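Local coordinates for putative diflavin flavoprotein A 5 (Nostoc sp. PCC 7120, PDB 4FEK), which probably passes electrons from NADH to oxygen, reducing it to water, and is represented here by its N-terminal metallo-beta-lactamase-like domain, at residues P58-E61 / S62-K65; K65-L68 / E69-Q73; I240-T243 / Q244-D248; Y199-C203 / L204-H208. One frame throughout, in Å; residues are numbered along the deposited sequence.

How the interactions relate
The four contacts fall into two pairs on the two flanks of an alpha-beta/beta-alpha domain. Interactions 1 and 2 are consecutive along helix 61-74: they share K65, their centres lie about 10 Å apart, and Y67 of interaction 2 packs against P59 of interaction 1, with P59 CD 3.4 Å from Y67 CG. Interactions 3 and 4 belong to different helices, but Y246 joins them, its CE2 lying 3.7 Å from F201 CD2. Across the domain, the centres of interactions 2 and 3 are about 34 Å apart. Two bound small molecules, probably from crystallisation, lie nearby: a phosphate about 3 Å from the V60 side chain and a di(hydroxyethyl)ether about 4 Å from that of M205.

Interaction 1 of 4, residues P58-E61 / S62-K65; sequences PPVE and SFMK
P59 and F63 meet through their beta carbons, with P59 CB 3.8 Å from F63 CB, and the two side chains cross at about a right angle. Beside this apolar touch runs the opening turn of helix 61-74, a good example of how a helix can begin with short-span bonds. F63 N gives its hydrogen to V60 O at 3.0 Å, and M64 N does the same to E61 O at 2.9 Å, so both bonds span three residues. E61 O has a second partner, a water that donates to E61 O at 2.8 Å and accepts from K65 N at 2.9 Å. The water thus occupies the gap of a regular four-residue bond. Outside the backbone, E61 and selenomethionine M64 run side by side; with CG anti to the backbone N in both (chi1 179° and 172°), they head the same way, and M64 CE reaches 4.1 Å from E61 OE2. Farther out, hydrogen bonds from R92 to P58 O and from T95 to P59 O fix the proline carbonyls ahead of the turn. The whole element links strand 53-56 to helix 61-74, with helix 93-102 touching P58, E61 and M64, and strand 41-49 meeting P59 and F63 through S43.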
loop_
_atom_site.group_PDB
_atom_site.type_symbol
_atom_site.label_atom_id
_atom_site.label_comp_id
_atom_site.label_asym_id
_atom_site.label_seq_id
_atom_site.Cartn_x
_atom_site.Cartn_y
_atom_site.Cartn_z
ATOM N N PRO A 58 -1.316 -7.278 -1.021
ATOM C CA PRO A 58 -2.379 -8.183 -0.534
ATOM C C PRO A 58 -2.620 -7.955 0.971
ATOM O O PRO A 58 -1.650 -7.758 1.706
ATOM C CB PRO A 58 -1.779 -9.584 -0.736
ATOM C CG PRO A 58 -0.644 -9.409 -1.711
ATOM C CD PRO A 58 -0.109 -8.012 -1.450
ATOM N N PRO A 59 -3.883 -7.968 1.414
ATOM C CA PRO A 59 -4.245 -7.585 2.790
ATOM C C PRO A 59 -3.919 -8.628 3.862
ATOM O O PRO A 59 -3.477 -9.743 3.549
ATOM C CB PRO A 59 -5.755 -7.395 2.705
ATOM C CG PRO A 59 -6.163 -8.360 1.606
ATOM C CD PRO A 59 -5.077 -8.233 0.586
ATOM N N VAL A 60 -4.168 -8.265 5.120
ATOM C CA VAL A 60 -3.905 -9.148 6.269
ATOM C C VAL A 60 -4.836 -10.347 6.281
ATOM O O VAL A 60 -5.836 -10.355 5.555
ATOM C CB VAL A 60 -4.084 -8.403 7.602
ATOM C CG1 VAL A 60 -3.091 -7.241 7.695
ATOM C CG2 VAL A 60 -5.520 -7.924 7.758
ATOM N N GLU A 61 -4.525 -11.337 7.129
ATOM C CA GLU A 61 -5.301 -12.589 7.187
ATOM C C GLU A 61 -6.803 -12.353 7.350
ATOM O O GLU A 61 -7.631 -13.096 6.811
ATOM C CB GLU A 61 -4.790 -13.528 8.301
ATOM C CG GLU A 61 -5.607 -14.836 8.398
ATOM C CD GLU A 61 -4.954 -15.919 9.236
ATOM O OE1 GLU A 61 -4.138 -15.587 10.120
ATOM O OE2 GLU A 61 -5.262 -17.108 9.002
ATOM N N SER A 62 -7.149 -11.289 8.065
ATOM C CA SER A 62 -8.540 -11.003 8.395
ATOM C C SER A 62 -9.406 -10.816 7.145
ATOM O O SER A 62 -10.607 -11.128 7.143
ATOM C CB SER A 62 -8.612 -9.767 9.297
ATOM O OG SER A 62 -9.958 -9.417 9.561
ATOM N N PHE A 63 -8.781 -10.325 6.079
ATOM C CA PHE A 63 -9.454 -10.073 4.801
ATOM C C PHE A 63 -9.092 -11.129 3.740
ATOM O O PHE A 63 -9.553 -11.052 2.600
ATOM C CB PHE A 63 -9.010 -8.725 4.254
ATOM C CG PHE A 63 -9.675 -7.543 4.896
ATOM C CD1 PHE A 63 -11.058 -7.472 5.003
ATOM C CD2 PHE A 63 -8.912 -6.468 5.341
ATOM C CE1 PHE A 63 -11.670 -6.357 5.556
ATOM C CE2 PHE A 63 -9.525 -5.353 5.911
ATOM C CZ PHE A 63 -10.909 -5.308 6.009
HETATM N N MSE A 64 -8.264 -12.097 4.115
HETATM C CA MSE A 64 -7.666 -13.017 3.147
HETATM C C MSE A 64 -8.673 -13.720 2.255
HETATM O O MSE A 64 -8.526 -13.714 1.027
HETATM C CB MSE A 64 -6.838 -14.081 3.858
HETATM C CG MSE A 64 -6.346 -15.185 2.940
HETATM SE SE MSE A 64 -5.335 -16.541 3.936
HETATM C CE MSE A 64 -6.738 -17.148 5.162
ATOM N N LYS A 65 -9.679 -14.328 2.874
ATOM C CA LYS A 65 -10.653 -15.120 2.127
ATOM C C LYS A 65 -11.435 -14.295 1.117
ATOM O O LYS A 65 -11.500 -14.661 -0.054
ATOM C CB LYS A 65 -11.619 -15.859 3.053
ATOM C CG LYS A 65 -12.607 -16.737 2.282
ATOM C CD LYS A 65 -13.648 -17.383 3.201
ATOM C CE LYS A 65 -14.548 -18.356 2.449
ATOM N NZ LYS A 65 -13.851 -19.615 2.047
HETATM O O HOH W 1 -9.940 -14.373 5.752
#

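Interaction 2 of 4, residues K65-L68 / E69-Q73; sequences KIYL and EALQQ
K65 and E69 make the polar side-chain contact of this helical turn. K65 is extended as far as CE, where chi4 (71°) turns NZ aside; between the side chains the nearest approach is K65 CE to E69 OE2, 3.5 Å, and the ion pair itself, K65 NZ to E69 OE2, is long at 3.9 Å. The same two residues are joined by a nearly straight backbone bond from E69 N to K65 O. I66 contributes mainly its carbonyl: A70 N bonds to I66 O, and the A70 methyl, CB, lies 3.5 Å from the same I66 O. The I66 side chain touches R7 and V9. Y67 follows, with L71 N 2.8 Å from Y67 O in the shortest backbone bond across the contact. Its ring and the L71 side chain lie side by side and point the same way, with CG anti to the backbone N in both (chi1 175° and 179°); L71 CD2 comes 4.1 Å from Y67 CE2. The phenol hydroxyl is anchored elsewhere, by a hydrogen bond with S45. L68 completes the walk by accepting from Q72 N, while its CD2 lies 4.4 Å from L71 CD2 and its side chain touches A98 and L99 of helix 93-102. This turn belongs to the helix of the beta-alpha-beta unit 53-56, 61-74, 80-84; it is held by its backbone hydrogen bonds and by the apolar contacts of Y67, L68 and L71, and the stretched K65-E69 pair probably adds only a weak electrostatic term at the exposed surface.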
loop_
_atom_site.group_PDB
_atom_site.type_symbol
_atom_site.label_atom_id
_atom_site.label_comp_id
_atom_site.label_asym_id
_atom_site.label_seq_id
_atom_site.Cartn_x
_atom_site.Cartn_y
_atom_site.Cartn_z
ATOM N N LYS A 65 -9.679 -14.328 2.874
ATOM C CA LYS A 65 -10.653 -15.120 2.127
ATOM C C LYS A 65 -11.435 -14.295 1.117
ATOM O O LYS A 65 -11.500 -14.661 -0.054
ATOM C CB LYS A 65 -11.619 -15.859 3.053
ATOM C CG LYS A 65 -12.607 -16.737 2.282
ATOM C CD LYS A 65 -13.648 -17.383 3.201
ATOM C CE LYS A 65 -14.548 -18.356 2.449
ATOM N NZ LYS A 65 -13.851 -19.615 2.047
ATOM N N ILE A 66 -12.015 -13.172 1.545
ATOM C CA ILE A 66 -12.792 -12.371 0.594
ATOM C C ILE A 66 -11.899 -11.693 -0.445
ATOM O O ILE A 66 -12.312 -11.484 -1.586
ATOM C CB ILE A 66 -13.720 -11.333 1.278
ATOM C CG1 ILE A 66 -12.920 -10.362 2.141
ATOM C CG2 ILE A 66 -14.786 -12.030 2.113
ATOM C CD1 ILE A 66 -13.774 -9.260 2.745
ATOM N N TYR A 67 -10.670 -11.366 -0.045
ATOM C CA TYR A 67 -9.703 -10.841 -0.976
ATOM C C TYR A 67 -9.418 -11.821 -2.125
ATOM O O TYR A 67 -9.511 -11.461 -3.292
ATOM C CB TYR A 67 -8.403 -10.531 -0.254
ATOM C CG TYR A 67 -7.328 -10.103 -1.210
ATOM C CD1 TYR A 67 -7.442 -8.919 -1.928
ATOM C CD2 TYR A 67 -6.205 -10.899 -1.415
ATOM C CE1 TYR A 67 -6.454 -8.521 -2.812
ATOM C CE2 TYR A 67 -5.216 -10.520 -2.301
ATOM C CZ TYR A 67 -5.342 -9.327 -2.991
ATOM O OH TYR A 67 -4.339 -8.959 -3.856
ATOM N N LEU A 68 -9.043 -13.047 -1.782
ATOM C CA LEU A 68 -8.701 -14.043 -2.795
ATOM C C LEU A 68 -9.870 -14.377 -3.731
ATOM O O LEU A 68 -9.671 -14.555 -4.941
ATOM C CB LEU A 68 -8.168 -15.312 -2.131
ATOM C CG LEU A 68 -6.805 -15.108 -1.463
ATOM C CD1 LEU A 68 -6.419 -16.349 -0.680
ATOM C CD2 LEU A 68 -5.729 -14.727 -2.474
ATOM N N GLU A 69 -11.077 -14.473 -3.174
ATOM C CA GLU A 69 -12.287 -14.641 -3.996
ATOM C C GLU A 69 -12.459 -13.515 -5.011
ATOM O O GLU A 69 -12.699 -13.780 -6.187
ATOM C CB GLU A 69 -13.539 -14.741 -3.121
ATOM C CG GLU A 69 -13.539 -15.967 -2.197
ATOM C CD GLU A 69 -14.939 -16.356 -1.717
ATOM O OE1 GLU A 69 -15.934 -15.882 -2.319
ATOM O OE2 GLU A 69 -15.046 -17.135 -0.744
ATOM N N ALA A 70 -12.335 -12.260 -4.564
ATOM C CA ALA A 70 -12.438 -11.123 -5.479
ATOM C C ALA A 70 -11.294 -11.096 -6.513
ATOM O O ALA A 70 -11.497 -10.769 -7.691
ATOM C CB ALA A 70 -12.486 -9.798 -4.692
ATOM N N LEU A 71 -10.098 -11.452 -6.068
ATOM C CA LEU A 71 -8.930 -11.393 -6.935
ATOM C C LEU A 71 -9.101 -12.433 -8.047
ATOM O O LEU A 71 -8.842 -12.153 -9.220
ATOM C CB LEU A 71 -7.659 -11.670 -6.127
ATOM C CG LEU A 71 -6.357 -11.675 -6.916
ATOM C CD1 LEU A 71 -6.110 -10.291 -7.465
ATOM C CD2 LEU A 71 -5.189 -12.175 -6.052
ATOM N N GLN A 72 -9.561 -13.625 -7.665
ATOM C CA GLN A 72 -9.845 -14.700 -8.620
ATOM C C GLN A 72 -10.897 -14.303 -9.646
ATOM O O GLN A 72 -10.870 -14.767 -10.779
ATOM C CB GLN A 72 -10.310 -15.967 -7.896
ATOM C CG GLN A 72 -9.262 -17.050 -7.813
ATOM C CD GLN A 72 -9.837 -18.409 -7.405
ATOM O OE1 GLN A 72 -11.040 -18.554 -7.185
ATOM N NE2 GLN A 72 -8.967 -19.404 -7.292
ATOM N N GLN A 73 -11.825 -13.444 -9.251
ATOM C CA GLN A 73 -12.829 -12.959 -10.182
ATOM C C GLN A 73 -12.289 -11.874 -11.100
ATOM O O GLN A 73 -12.874 -11.607 -12.138
ATOM C CB GLN A 73 -14.085 -12.490 -9.441
ATOM C CG GLN A 73 -14.768 -13.623 -8.662
ATOM C CD GLN A 73 -15.910 -13.147 -7.774
ATOM O OE1 GLN A 73 -16.199 -11.950 -7.693
ATOM N NE2 GLN A 73 -16.567 -14.091 -7.101
#

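Interaction 3 of 4, residues I240-T243 / Q244-D248; sequences IALT and QAYAD
L242 and Y246, one helical turn apart, form the closely packed side of this contact. They lie alongside each other, pointing the same way, and the leucine branch CD1 sits 3.9 Å from Y246 CE1. A chi1 of -179° holds L242 CG beside its own carbonyl carbon and carries the branches toward the tyrosine; Y246 has a less usual chi1 of -97°, and its CD1 stays 3.6 Å from L242 O. L242 O also accepts Y246 N at 2.8 Å in a nearly straight bond. Both residues are buried: Y246 meets F201 edge-to-face and touches F176, V212 and L216, whereas L242 touches Q197 and V235. T243 stands at the border, its OG1 hydrogen-bonded with L239 O and with Y227 OH, and T243 O accepting A247 N at 3.1 Å. The other side contrasts strongly. I240, A241 and Q244 are exposed, and the bonds here are backbone ones, Q244 N to I240 O and A245 N to A241 O, both 3.0 Å. A245 CB adds a contact with A241 O at 3.4 Å. Regular four-residue bonding and an aliphatic-aromatic pair on the inner face are characteristic of a surface alpha helix with one side packed inward, here helix 239-258, which packs on helices 194-205 and 209-219 in the outer helical layer of a metallo-beta-lactamase-like fold.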
loop_
_atom_site.group_PDB
_atom_site.type_symbol
_atom_site.label_atom_id
_atom_site.label_comp_id
_atom_site.label_asym_id
_atom_site.label_seq_id
_atom_site.Cartn_x
_atom_site.Cartn_y
_atom_site.Cartn_z
ATOM N N ILE A 240 -2.503 17.297 -3.305
ATOM C CA ILE A 240 -1.551 18.377 -3.071
ATOM C C ILE A 240 -1.745 18.979 -1.682
ATOM O O ILE A 240 -0.774 19.209 -0.954
ATOM C CB ILE A 240 -1.610 19.456 -4.196
ATOM C CG1 ILE A 240 -1.129 18.843 -5.523
ATOM C CG2 ILE A 240 -0.763 20.664 -3.820
ATOM C CD1 ILE A 240 -1.541 19.616 -6.779
ATOM N N ALA A 241 -2.997 19.189 -1.299
ATOM C CA ALA A 241 -3.290 19.715 0.030
ATOM C C ALA A 241 -2.878 18.762 1.146
ATOM O O ALA A 241 -2.462 19.205 2.211
ATOM C CB ALA A 241 -4.767 20.083 0.164
ATOM N N LEU A 242 -3.013 17.457 0.916
ATOM C CA LEU A 242 -2.662 16.502 1.959
ATOM C C LEU A 242 -1.147 16.452 2.081
ATOM O O LEU A 242 -0.603 16.343 3.180
ATOM C CB LEU A 242 -3.229 15.098 1.674
ATOM C CG LEU A 242 -2.911 14.059 2.759
ATOM C CD1 LEU A 242 -3.572 14.389 4.096
ATOM C CD2 LEU A 242 -3.283 12.617 2.292
ATOM N N THR A 243 -0.470 16.544 0.944
ATOM C CA THR A 243 0.974 16.498 0.920
ATOM C C THR A 243 1.518 17.721 1.687
ATOM O O THR A 243 2.462 17.598 2.475
ATOM C CB THR A 243 1.494 16.506 -0.523
ATOM O OG1 THR A 243 0.920 15.409 -1.249
ATOM C CG2 THR A 243 3.000 16.393 -0.560
ATOM N N GLN A 244 0.907 18.886 1.467
ATOM C CA GLN A 244 1.312 20.088 2.198
ATOM C C GLN A 244 1.047 19.916 3.695
ATOM O O GLN A 244 1.875 20.289 4.531
ATOM C CB GLN A 244 0.586 21.322 1.686
ATOM C CG GLN A 244 1.006 22.589 2.420
ATOM C CD GLN A 244 2.518 22.829 2.380
ATOM O OE1 GLN A 244 3.185 22.886 3.424
ATOM N NE2 GLN A 244 3.061 22.977 1.174
ATOM N N ALA A 245 -0.111 19.350 4.026
ATOM C CA ALA A 245 -0.457 19.064 5.418
ATOM C C ALA A 245 0.535 18.130 6.106
ATOM O O ALA A 245 0.941 18.395 7.240
ATOM C CB ALA A 245 -1.876 18.522 5.528
ATOM N N TYR A 246 0.917 17.037 5.439
ATOM C CA TYR A 246 1.949 16.134 5.969
ATOM C C TYR A 246 3.256 16.876 6.280
ATOM O O TYR A 246 3.912 16.631 7.303
ATOM C CB TYR A 246 2.217 14.960 5.012
ATOM C CG TYR A 246 1.465 13.692 5.392
ATOM C CD1 TYR A 246 0.078 13.701 5.547
ATOM C CD2 TYR A 246 2.131 12.489 5.568
ATOM C CE1 TYR A 246 -0.614 12.540 5.910
ATOM C CE2 TYR A 246 1.434 11.319 5.909
ATOM C CZ TYR A 246 0.076 11.357 6.080
ATOM O OH TYR A 246 -0.582 10.204 6.448
ATOM N N ALA A 247 3.639 17.763 5.379
ATOM C CA ALA A 247 4.811 18.595 5.582
ATOM C C ALA A 247 4.629 19.502 6.805
ATOM O O ALA A 247 5.516 19.575 7.668
ATOM C CB ALA A 247 5.084 19.422 4.329
ATOM N N ASP A 248 3.484 20.177 6.897
ATOM C CA ASP A 248 3.249 21.074 8.036
ATOM C C ASP A 248 3.158 20.311 9.361
ATOM O O ASP A 248 3.777 20.698 10.347
ATOM C CB ASP A 248 1.990 21.919 7.844
ATOM C CG ASP A 248 2.070 22.831 6.631
ATOM O OD1 ASP A 248 3.195 23.122 6.165
ATOM O OD2 ASP A 248 0.993 23.239 6.139
#

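Interaction 4 of 4, residues Y199-C203 / L204-H208; sequences YYFNC and LMAPH
A wider, pi-type turn near the end of helix 194-205 brings F201 against M205 and A206. The F201 carbonyl is its pivot: F201 O accepts both M205 N and A206 N, each at 2.8 Å, and the two donors arrive from opposite faces of the carbonyl plane. One bond spans four residues and the other five, so the turn is wider than an alpha turn. The F201 side chain, directed by a chi1 of -180° to the side of its own carbonyl carbon, reaches toward M205 and A206. Selenomethionine M205 lays its CB over one ring face in a CH-pi contact, 3.9 Å from the F201 ring centroid, while A206 CB lies 3.8 Å from F201 CE1; the F201 and M205 side chains cross at about a right angle. One residue earlier the same theme recurs. L204 N bonds to Y200 O at 2.9 Å, and L204 CD1 stands over the Y200 ring, 3.7 Å from the Y200 ring centroid and 22° off its normal. The phenol of Y200 is tethered by a hydrogen bond with K174 O, and its ring meets that of H179; F201 in turn meets W249 of helix 239-258. Two aromatic faces thus receive aliphatic carbons from the next turn, a dispersive form of packing, while F201 O, accepting two hydrogen bonds, keeps both amides of the widened turn satisfied beside the buried F201, M205 and A206.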
loop_
_atom_site.group_PDB
_atom_site.type_symbol
_atom_site.label_atom_id
_atom_site.label_comp_id
_atom_site.label_asym_id
_atom_site.label_seq_id
_atom_site.Cartn_x
_atom_site.Cartn_y
_atom_site.Cartn_z
ATOM N N TYR A 199 -5.938 12.355 12.052
ATOM C CA TYR A 199 -5.861 11.394 13.143
ATOM C C TYR A 199 -4.922 10.245 12.772
ATOM O O TYR A 199 -4.150 9.750 13.594
ATOM C CB TYR A 199 -7.268 10.870 13.481
ATOM C CG TYR A 199 -7.272 9.943 14.672
ATOM C CD1 TYR A 199 -6.979 10.429 15.946
ATOM C CD2 TYR A 199 -7.544 8.578 14.526
ATOM C CE1 TYR A 199 -6.968 9.594 17.044
ATOM C CE2 TYR A 199 -7.536 7.726 15.623
ATOM C CZ TYR A 199 -7.244 8.243 16.886
ATOM O OH TYR A 199 -7.216 7.422 17.991
ATOM N N TYR A 200 -4.996 9.827 11.509
ATOM C CA TYR A 200 -4.150 8.765 10.995
ATOM C C TYR A 200 -2.680 9.179 11.083
ATOM O O TYR A 200 -1.848 8.400 11.548
ATOM C CB TYR A 200 -4.562 8.446 9.554
ATOM C CG TYR A 200 -3.827 7.303 8.893
ATOM C CD1 TYR A 200 -2.588 7.517 8.309
ATOM C CD2 TYR A 200 -4.404 6.020 8.797
ATOM C CE1 TYR A 200 -1.917 6.518 7.653
ATOM C CE2 TYR A 200 -3.720 4.976 8.120
ATOM C CZ TYR A 200 -2.486 5.244 7.559
ATOM O OH TYR A 200 -1.774 4.263 6.911
ATOM N N PHE A 201 -2.372 10.393 10.638
ATOM C CA PHE A 201 -1.017 10.928 10.747
ATOM C C PHE A 201 -0.535 10.889 12.216
ATOM O O PHE A 201 0.547 10.392 12.509
ATOM C CB PHE A 201 -0.950 12.357 10.235
ATOM C CG PHE A 201 0.431 12.965 10.313
ATOM C CD1 PHE A 201 0.877 13.586 11.488
ATOM C CD2 PHE A 201 1.281 12.921 9.213
ATOM C CE1 PHE A 201 2.142 14.121 11.565
ATOM C CE2 PHE A 201 2.554 13.467 9.275
ATOM C CZ PHE A 201 2.985 14.078 10.442
ATOM N N ASN A 202 -1.349 11.424 13.115
ATOM C CA ASN A 202 -1.011 11.464 14.529
ATOM C C ASN A 202 -0.830 10.102 15.183
ATOM O O ASN A 202 0.017 9.957 16.072
ATOM C CB ASN A 202 -2.019 12.318 15.293
ATOM C CG ASN A 202 -1.871 13.806 14.968
ATOM O OD1 ASN A 202 -0.775 14.271 14.684
ATOM N ND2 ASN A 202 -2.973 14.546 15.008
ATOM N N CYS A 203 -1.614 9.111 14.741
ATOM C CA CYS A 203 -1.495 7.755 15.257
ATOM C C CYS A 203 -0.263 7.050 14.725
ATOM O O CYS A 203 0.498 6.470 15.501
ATOM C CB CYS A 203 -2.724 6.890 14.899
ATOM S SG CYS A 203 -4.153 7.269 15.833
ATOM N N LEU A 204 -0.068 7.107 13.407
ATOM C CA LEU A 204 0.899 6.240 12.723
ATOM C C LEU A 204 2.150 6.903 12.115
ATOM O O LEU A 204 3.152 6.228 11.878
ATOM C CB LEU A 204 0.182 5.520 11.591
ATOM C CG LEU A 204 -0.983 4.621 11.984
ATOM C CD1 LEU A 204 -1.614 4.015 10.740
ATOM C CD2 LEU A 204 -0.488 3.514 12.918
HETATM N N MSE A 205 2.076 8.189 11.803
HETATM C CA MSE A 205 3.181 8.873 11.117
HETATM C C MSE A 205 3.986 9.742 12.069
HETATM O O MSE A 205 5.219 9.800 11.981
HETATM C CB MSE A 205 2.664 9.796 10.004
HETATM C CG MSE A 205 1.847 9.075 8.897
HETATM SE SE MSE A 205 2.992 8.007 7.740
HETATM C CE MSE A 205 3.895 9.398 6.741
ATOM N N ALA A 206 3.271 10.433 12.953
ATOM C CA ALA A 206 3.864 11.476 13.791
ATOM C C ALA A 206 5.126 11.053 14.565
ATOM O O ALA A 206 6.098 11.817 14.610
ATOM C CB ALA A 206 2.810 12.085 14.740
ATOM N N PRO A 207 5.144 9.844 15.148
ATOM C CA PRO A 207 6.375 9.488 15.875
ATOM C C PRO A 207 7.617 9.371 14.987
ATOM O O PRO A 207 8.734 9.302 15.495
ATOM C CB PRO A 207 6.050 8.108 16.466
ATOM C CG PRO A 207 4.552 8.046 16.502
ATOM C CD PRO A 207 4.105 8.796 15.290
ATOM N N HIS A 208 7.429 9.343 13.676
ATOM C CA HIS A 208 8.545 9.163 12.765
ATOM C C HIS A 208 8.657 10.385 11.852
ATOM O O HIS A 208 8.997 10.265 10.681
ATOM C CB HIS A 208 8.308 7.898 11.938
ATOM C CG HIS A 208 7.680 6.783 12.720
ATOM N ND1 HIS A 208 8.344 6.115 13.732
ATOM C CD2 HIS A 208 6.444 6.225 12.647
ATOM C CE1 HIS A 208 7.544 5.198 14.250
ATOM N NE2 HIS A 208 6.387 5.241 13.608
#